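Local coordinates for protein N-isopropylammelide isopropylaminohydrolase (Burkholderia multivorans ATCC 17616, PDB 6NBO) that belongs to the amidohydrolase family of metal-dependent enzymes, built on a TIM-barrel fold and holding zinc ions, at residues R140-R145 and I154-F159. Numbering follows the deposited sequence.
Sequences RVLDTR and IQIVAF
Arg145 of helix 136-147 lays its side chain across Ile154 and Ile156 of strand 153-159. The bond from CA to CB is directed toward the strand; with CG anti to the backbone N (chi1 175°), the chain is extended as far as CD. Arg145 CD lies 3.3 Å from Ile154 O and passes alongside CB of the same residue, while Ile154 CD1 runs the other way to lie 4.1 Å from Arg145 CA. The chain bends at chi3, and beyond the bend Arg145 NE has Ile156 CD1 as its nearest neighbour across the contact, with Ile154 O just beyond. The guanidinium is met by a methyl over one face and by a carbonyl oxygen at its edge. The methyl is Ile156 CD1, 3.7 Å from Arg145 CZ and displaced toward the rim of the group. At the edge, Arg145 NH1 donates to Ile154 O at 3.0 Å; the N-H...O angle of 156° indicates a fairly straight bond, and the oxygen lies close to the guanidinium plane. The group's orientation is further fixed outside the two segments: NH1 forms a salt bridge with Asp183, whose carboxylate also accepts the backbone N-H of Ile156, and NH2 bonds to Gly181 O.

Ile156 CD1 also serves the apolar part of the interface. Leu142 CD2 comes within 3.6 Å of Ile156 CD1, the two side chains crossing at about a right angle although the Leu142 CB points away from the strand. Val141 CG1 lies 3.8 Å from Ile156 CD1, and the Val141 side chain also rests on Val127 of strand 120-128.

The axes of the two short segments run nearly antiparallel (169°), 9.8 Å apart at closest approach. This is the geometry of a helix returning over the parallel strands in a beta-alpha-beta unit, here strand 120-128, helix 136-147 and strand 153-159, the repeating element of the TIM barrel in amidohydrolases.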
# COMPACT_ATOMS: atom_id res chain seq x y z
N ARG A 140 -2.26 17.39 -7.59
CA ARG A 140 -0.80 17.28 -7.46
C ARG A 140 -0.35 15.82 -7.51
O ARG A 140 0.66 15.50 -8.15
CB ARG A 140 -0.33 17.94 -6.16
CG ARG A 140 -0.64 19.44 -6.05
CD ARG A 140 0.10 20.30 -7.08
NE ARG A 140 -0.43 20.16 -8.44
CZ ARG A 140 -1.43 20.88 -8.94
NH1 ARG A 140 -1.83 20.67 -10.19
NH2 ARG A 140 -2.03 21.81 -8.20
N VAL A 141 -1.07 14.92 -6.83
CA VAL A 141 -0.70 13.51 -6.89
C VAL A 141 -0.97 12.94 -8.27
O VAL A 141 -0.20 12.09 -8.76
CB VAL A 141 -1.43 12.73 -5.78
CG1 VAL A 141 -1.12 11.23 -5.88
CG2 VAL A 141 -1.00 13.27 -4.41
N LEU A 142 -2.04 13.38 -8.95
CA LEU A 142 -2.26 12.94 -10.33
C LEU A 142 -1.11 13.36 -11.24
O LEU A 142 -0.72 12.60 -12.14
CB LEU A 142 -3.59 13.47 -10.86
CG LEU A 142 -4.86 12.89 -10.25
CD1 LEU A 142 -6.06 13.71 -10.67
CD2 LEU A 142 -5.06 11.42 -10.65
N ASP A 143 -0.57 14.57 -11.05
CA ASP A 143 0.61 14.99 -11.80
C ASP A 143 1.77 14.03 -11.54
O ASP A 143 2.47 13.61 -12.47
CB ASP A 143 1.05 16.41 -11.40
CG ASP A 143 0.09 17.49 -11.87
OD1 ASP A 143 -0.74 17.23 -12.77
OD2 ASP A 143 0.19 18.61 -11.33
N THR A 144 2.02 13.73 -10.26
CA THR A 144 3.08 12.80 -9.91
C THR A 144 2.87 11.45 -10.58
O THR A 144 3.81 10.86 -11.14
CB THR A 144 3.16 12.64 -8.40
OG1 THR A 144 3.75 13.82 -7.83
CG2 THR A 144 4.01 11.42 -8.02
N ARG A 145 1.63 10.94 -10.55
CA ARG A 145 1.34 9.65 -11.18
C ARG A 145 1.64 9.68 -12.68
O ARG A 145 2.21 8.73 -13.22
CB ARG A 145 -0.12 9.27 -10.92
CG ARG A 145 -0.57 8.00 -11.63
CD ARG A 145 -1.85 7.45 -11.01
NE ARG A 145 -3.07 8.06 -11.54
CZ ARG A 145 -4.29 7.71 -11.13
NH1 ARG A 145 -4.40 6.79 -10.19
NH2 ARG A 145 -5.39 8.27 -11.64
N ILE A 154 0.27 3.62 -9.41
CA ILE A 154 -0.22 4.29 -8.21
C ILE A 154 -1.74 4.24 -8.22
O ILE A 154 -2.37 4.77 -9.15
CB ILE A 154 0.29 5.74 -8.11
CG1 ILE A 154 1.83 5.77 -8.11
CG2 ILE A 154 -0.24 6.40 -6.83
CD1 ILE A 154 2.42 7.22 -8.03
N GLN A 155 -2.32 3.59 -7.21
CA GLN A 155 -3.75 3.68 -6.93
C GLN A 155 -3.99 4.85 -5.98
O GLN A 155 -3.25 5.03 -5.01
CB GLN A 155 -4.27 2.38 -6.29
CG GLN A 155 -4.21 1.16 -7.20
CD GLN A 155 -4.61 -0.12 -6.48
OE1 GLN A 155 -4.76 -0.14 -5.25
NE2 GLN A 155 -4.76 -1.19 -7.23
N ILE A 156 -5.02 5.64 -6.26
CA ILE A 156 -5.32 6.82 -5.45
C ILE A 156 -6.68 6.64 -4.77
O ILE A 156 -7.69 6.40 -5.44
CB ILE A 156 -5.33 8.10 -6.31
CG1 ILE A 156 -3.90 8.41 -6.81
CG2 ILE A 156 -5.90 9.26 -5.50
CD1 ILE A 156 -3.86 9.48 -7.91
N VAL A 157 -6.70 6.77 -3.44
CA VAL A 157 -7.92 6.75 -2.64
C VAL A 157 -8.29 8.19 -2.28
O VAL A 157 -7.50 8.88 -1.62
CB VAL A 157 -7.75 5.92 -1.36
CG1 VAL A 157 -9.11 5.76 -0.66
CG2 VAL A 157 -7.14 4.55 -1.67
N ALA A 158 -9.48 8.63 -2.68
CA ALA A 158 -9.95 9.98 -2.33
C ALA A 158 -10.41 9.98 -0.88
O ALA A 158 -11.46 9.41 -0.56
CB ALA A 158 -11.09 10.39 -3.27
N PHE A 159 -9.64 10.63 0.00
CA PHE A 159 -9.78 10.46 1.45
C PHE A 159 -10.32 11.73 2.12
O PHE A 159 -9.58 12.72 2.25
CB PHE A 159 -8.42 10.08 2.05
CG PHE A 159 -8.42 9.88 3.55
CD1 PHE A 159 -9.36 9.06 4.16
CD2 PHE A 159 -7.46 10.50 4.34
CE1 PHE A 159 -9.36 8.87 5.54
CE2 PHE A 159 -7.44 10.32 5.72
CZ PHE A 159 -8.41 9.50 6.32